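Local coordinates for protein glycerate dehydrogenase (Bacillus sp. 5mfcol3.1, PDB 6P2I) that probably reduces acyclic imino acids asymmetrically to amino acids with NADPH, working on imines that a partner oxidase produces in situ, at residues Lys2-Lys8 / Asp25-Asp31. Numbering follows the deposited sequence.
Sequences KITYIDK and DFEVFYD
Ile3 and Tyr5 join strand 2-5 to strand 25-28 through alternating backbone bonds: Ile3 N to Asp25 O (2.8 Å, 174° at the hydrogen), Glu27 N to Ile3 O (2.9 Å) and Tyr5 N to Glu27 O, with Phe29 N to Tyr5 O continuing the pattern just past the strand. The strand axes lie 16° from parallel. On the face bearing Lys2, Thr4 and Glu27, Lys2 sends CG anti to its backbone N (chi1 176°), then bends at chi2 and chi4, which brings NZ between Thr4 and Glu27. There NZ makes a salt bridge to the anti lone pair of Glu27 OE1 (2.8 Å) and also donates to Thr4 OG1 (2.8 Å); two bonds, one to each strand, hold the ammonium. Thr4 CG2 meets the Phe29 ring at its edge, in plane, 3.6 Å from CE2. On the other face, Phe26 turns its edge to the Ile3 backbone, while CD1 lies 3.9 Å from Ile3 CG2 and Val28 CG2, from the same strand, sits above one ring face near the rim. Ile20 of helix 14-23 packs against both Ile3 and Phe26. Beyond the strands, a weak bond from Lys8 N to Asp31 O (2.9 Å) links the two loops. Arg41 forms a salt bridge with Asp31 OD1 and a cation-pi contact with the Phe29 ring. Tyr5 OH bonds Glu51, a residue of the D-arginine pocket. Strand 2-5, helix 14-23 and strand 25-28 form a beta-alpha-beta unit at the edge of a parallel sheet, consistent with the substrate-binding domain of D-2-hydroxyacid dehydrogenases.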
ATOM      1  N   LYS A   2      -5.214  -8.514 -43.496  1.00 26.59           N
ATOM      2  CA  LYS A   2      -6.257  -8.714 -42.506  1.00 23.84           C
ATOM      3  C   LYS A   2      -5.629  -8.799 -41.122  1.00 24.32           C
ATOM      4  O   LYS A   2      -4.616  -9.478 -40.935  1.00 28.28           O
ATOM      5  CB  LYS A   2      -7.042  -9.994 -42.797  1.00 28.19           C
ATOM      6  CG  LYS A   2      -8.103 -10.330 -41.756  1.00 34.38           C
ATOM      7  CD  LYS A   2      -9.501 -10.241 -42.346  1.00 47.78           C
ATOM      8  CE  LYS A   2     -10.467 -11.207 -41.669  1.00 50.92           C
ATOM      9  NZ  LYS A   2     -10.519 -11.017 -40.200  1.00 55.43           N
ATOM     10  N   ILE A   3      -6.236  -8.106 -40.163  1.00 23.63           N
ATOM     11  CA  ILE A   3      -5.799  -8.088 -38.772  1.00 21.86           C
ATOM     12  C   ILE A   3      -6.988  -8.515 -37.926  1.00 24.29           C
ATOM     13  O   ILE A   3      -8.094  -7.991 -38.102  1.00 25.27           O
ATOM     14  CB  ILE A   3      -5.304  -6.689 -38.363  1.00 25.59           C
ATOM     15  CG1 ILE A   3      -4.226  -6.222 -39.342  1.00 28.29           C
ATOM     16  CG2 ILE A   3      -4.809  -6.678 -36.897  1.00 22.61           C
ATOM     17  CD1 ILE A   3      -4.084  -4.722 -39.431  1.00 33.87           C
ATOM     18  N   THR A   4      -6.780  -9.486 -37.041  1.00 22.56           N
ATOM     19  CA  THR A   4      -7.882 -10.061 -36.276  1.00 22.36           C
ATOM     20  C   THR A   4      -7.519 -10.147 -34.804  1.00 22.53           C
ATOM     21  O   THR A   4      -6.554 -10.826 -34.439  1.00 20.45           O
ATOM     22  CB  THR A   4      -8.249 -11.451 -36.788  1.00 23.36           C
ATOM     23  OG1 THR A   4      -8.578 -11.373 -38.177  1.00 24.62           O
ATOM     24  CG2 THR A   4      -9.457 -11.976 -36.022  1.00 22.78           C
ATOM     25  N   TYR A   5      -8.302  -9.476 -33.967  1.00 19.99           N
ATOM     26  CA  TYR A   5      -8.251  -9.671 -32.519  1.00 22.82           C
ATOM     27  C   TYR A   5      -9.149 -10.875 -32.250  1.00 24.53           C
ATOM     28  O   TYR A   5     -10.379 -10.783 -32.342  1.00 23.31           O
ATOM     29  CB  TYR A   5      -8.711  -8.402 -31.808  1.00 21.78           C
ATOM     30  CG  TYR A   5      -8.225  -8.190 -30.375  1.00 18.08           C
ATOM     31  CD1 TYR A   5      -8.425  -9.155 -29.397  1.00 19.08           C
ATOM     32  CD2 TYR A   5      -7.596  -7.011 -30.005  1.00 22.18           C
ATOM     33  CE1 TYR A   5      -8.006  -8.956 -28.071  1.00 22.57           C
ATOM     34  CE2 TYR A   5      -7.167  -6.802 -28.685  1.00 25.04           C
ATOM     35  CZ  TYR A   5      -7.376  -7.780 -27.730  1.00 21.68           C
ATOM     36  OH  TYR A   5      -6.967  -7.572 -26.425  1.00 22.33           O
ATOM     37  N   ILE A   6      -8.540 -12.033 -31.973  1.00 19.43           N
ATOM     38  CA  ILE A   6      -9.283 -13.290 -32.066  1.00 22.66           C
ATOM     39  C   ILE A   6     -10.132 -13.614 -30.847  1.00 21.31           C
ATOM     40  O   ILE A   6     -10.921 -14.562 -30.903  1.00 23.84           O
ATOM     41  CB  ILE A   6      -8.351 -14.488 -32.332  1.00 24.30           C
ATOM     42  CG1 ILE A   6      -7.492 -14.802 -31.103  1.00 26.92           C
ATOM     43  CG2 ILE A   6      -7.523 -14.250 -33.597  1.00 22.43           C
ATOM     44  CD1 ILE A   6      -6.766 -16.155 -31.210  1.00 26.80           C
ATOM     45  N   ASP A   7     -10.002 -12.872 -29.744  1.00 22.05           N
ATOM     46  CA  ASP A   7     -10.806 -13.159 -28.563  1.00 21.81           C
ATOM     47  C   ASP A   7     -11.096 -11.850 -27.833  1.00 23.05           C
ATOM     48  O   ASP A   7     -10.598 -10.789 -28.206  1.00 22.56           O
ATOM     49  CB  ASP A   7     -10.144 -14.214 -27.647  1.00 20.18           C
ATOM     50  CG  ASP A   7      -8.669 -13.915 -27.332  1.00 20.96           C
ATOM     51  OD1 ASP A   7      -8.220 -12.774 -27.529  1.00 21.93           O
ATOM     52  OD2 ASP A   7      -7.956 -14.855 -26.900  1.00 23.05           O
ATOM     53  N   LYS A   8     -11.947 -11.931 -26.806  1.00 25.17           N
ATOM     54  CA  LYS A   8     -12.618 -10.760 -26.235  1.00 22.44           C
ATOM     55  C   LYS A   8     -11.645  -9.763 -25.617  1.00 22.86           C
ATOM     56  O   LYS A   8     -11.004 -10.066 -24.601  1.00 23.01           O
ATOM     57  CB  LYS A   8     -13.635 -11.206 -25.180  1.00 25.76           C
ATOM     58  CG  LYS A   8     -14.489 -10.095 -24.606  1.00 31.76           C
ATOM     59  CD  LYS A   8     -15.656 -10.668 -23.813  1.00 42.56           C
ATOM     60  CE  LYS A   8     -15.210 -11.184 -22.452  1.00 61.53           C
ATOM     61  NZ  LYS A   8     -15.373 -10.176 -21.361  1.00 67.52           N
ATOM     62  N   ASP A  25      -7.853  -4.639 -43.033  1.00 27.38           N
ATOM     63  CA  ASP A  25      -9.169  -5.105 -42.604  1.00 24.45           C
ATOM     64  C   ASP A  25      -9.086  -5.652 -41.185  1.00 25.10           C
ATOM     65  O   ASP A  25      -8.549  -6.741 -40.960  1.00 30.17           O
ATOM     66  CB  ASP A  25      -9.682  -6.164 -43.576  1.00 24.36           C
ATOM     67  CG  ASP A  25     -11.065  -6.687 -43.215  1.00 34.21           C
ATOM     68  OD1 ASP A  25     -11.782  -6.051 -42.425  1.00 40.53           O
ATOM     69  OD2 ASP A  25     -11.447  -7.743 -43.754  1.00 39.97           O
ATOM     70  N   PHE A  26      -9.651  -4.918 -40.234  1.00 26.92           N
ATOM     71  CA  PHE A  26      -9.591  -5.264 -38.822  1.00 26.74           C
ATOM     72  C   PHE A  26     -10.898  -5.921 -38.401  1.00 26.05           C
ATOM     73  O   PHE A  26     -11.982  -5.383 -38.662  1.00 29.69           O
ATOM     74  CB  PHE A  26      -9.324  -4.004 -37.991  1.00 23.31           C
ATOM     75  CG  PHE A  26      -9.051  -4.263 -36.529  1.00 25.96           C
ATOM     76  CD1 PHE A  26      -8.360  -5.392 -36.114  1.00 25.50           C
ATOM     77  CD2 PHE A  26      -9.469  -3.349 -35.569  1.00 30.32           C
ATOM     78  CE1 PHE A  26      -8.110  -5.619 -34.765  1.00 22.92           C
ATOM     79  CE2 PHE A  26      -9.215  -3.554 -34.220  1.00 25.84           C
ATOM     80  CZ  PHE A  26      -8.531  -4.686 -33.810  1.00 25.28           C
ATOM     81  N   GLU A  27     -10.799  -7.096 -37.783  1.00 23.52           N
ATOM     82  CA  GLU A  27     -11.965  -7.802 -37.264  1.00 23.12           C
ATOM     83  C   GLU A  27     -11.706  -8.150 -35.810  1.00 25.44           C
ATOM     84  O   GLU A  27     -10.611  -8.588 -35.463  1.00 24.93           O
ATOM     85  CB  GLU A  27     -12.268  -9.080 -38.050  1.00 27.78           C
ATOM     86  CG  GLU A  27     -13.506  -9.831 -37.544  1.00 28.79           C
ATOM     87  CD  GLU A  27     -13.923 -10.972 -38.462  1.00 39.25           C
ATOM     88  OE1 GLU A  27     -13.064 -11.516 -39.195  1.00 37.83           O
ATOM     89  OE2 GLU A  27     -15.123 -11.315 -38.457  1.00 36.69           O
ATOM     90  N   VAL A  28     -12.713  -7.952 -34.966  1.00 26.23           N
ATOM     91  CA  VAL A  28     -12.602  -8.195 -33.534  1.00 23.66           C
ATOM     92  C   VAL A  28     -13.706  -9.153 -33.128  1.00 24.82           C
ATOM     93  O   VAL A  28     -14.866  -8.958 -33.504  1.00 30.10           O
ATOM     94  CB  VAL A  28     -12.714  -6.889 -32.734  1.00 23.46           C
ATOM     95  CG1 VAL A  28     -12.499  -7.159 -31.248  1.00 22.55           C
ATOM     96  CG2 VAL A  28     -11.724  -5.873 -33.250  1.00 35.99           C
ATOM     97  N   PHE A  29     -13.352 -10.168 -32.344  1.00 24.30           N
ATOM     98  CA  PHE A  29     -14.307 -11.133 -31.814  1.00 26.96           C
ATOM     99  C   PHE A  29     -14.481 -10.901 -30.325  1.00 29.00           C
ATOM    100  O   PHE A  29     -13.502 -10.924 -29.572  1.00 30.88           O
ATOM    101  CB  PHE A  29     -13.844 -12.566 -32.058  1.00 24.18           C
ATOM    102  CG  PHE A  29     -13.906 -12.973 -33.499  1.00 25.57           C
ATOM    103  CD1 PHE A  29     -15.053 -13.554 -34.017  1.00 28.46           C
ATOM    104  CD2 PHE A  29     -12.823 -12.773 -34.335  1.00 26.33           C
ATOM    105  CE1 PHE A  29     -15.122 -13.936 -35.352  1.00 28.72           C
ATOM    106  CE2 PHE A  29     -12.880 -13.151 -35.669  1.00 27.43           C
ATOM    107  CZ  PHE A  29     -14.035 -13.735 -36.178  1.00 32.21           C
ATOM    108  N   TYR A  30     -15.722 -10.708 -29.898  1.00 24.10           N
ATOM    109  CA  TYR A  30     -15.982 -10.429 -28.485  1.00 28.29           C
ATOM    110  C   TYR A  30     -16.455 -11.682 -27.759  1.00 34.59           C
ATOM    111  O   TYR A  30     -17.501 -11.706 -27.119  1.00 37.47           O
ATOM    112  CB  TYR A  30     -16.986  -9.293 -28.357  1.00 27.44           C
ATOM    113  CG  TYR A  30     -16.465  -7.985 -28.913  1.00 26.24           C
ATOM    114  CD1 TYR A  30     -16.620  -7.661 -30.262  1.00 24.77           C
ATOM    115  CD2 TYR A  30     -15.799  -7.089 -28.094  1.00 29.79           C
ATOM    116  CE1 TYR A  30     -16.135  -6.460 -30.764  1.00 27.65           C
ATOM    117  CE2 TYR A  30     -15.310  -5.902 -28.586  1.00 28.08           C
ATOM    118  CZ  TYR A  30     -15.483  -5.587 -29.910  1.00 28.00           C
ATOM    119  OH  TYR A  30     -14.989  -4.388 -30.383  1.00 31.40           O
ATOM    120  N   ASP A  31     -15.675 -12.752 -27.870  1.00 28.07           N
ATOM    121  CA  ASP A  31     -16.015 -14.020 -27.248  1.00 22.71           C
ATOM    122  C   ASP A  31     -14.723 -14.748 -26.916  1.00 27.89           C
ATOM    123  O   ASP A  31     -13.623 -14.252 -27.172  1.00 26.57           O
ATOM    124  CB  ASP A  31     -16.925 -14.861 -28.151  1.00 24.30           C
ATOM    125  CG  ASP A  31     -16.279 -15.209 -29.496  1.00 26.33           C
ATOM    126  OD1 ASP A  31     -15.044 -15.087 -29.639  1.00 30.09           O
ATOM    127  OD2 ASP A  31     -17.018 -15.616 -30.418  1.00 33.46           O
TER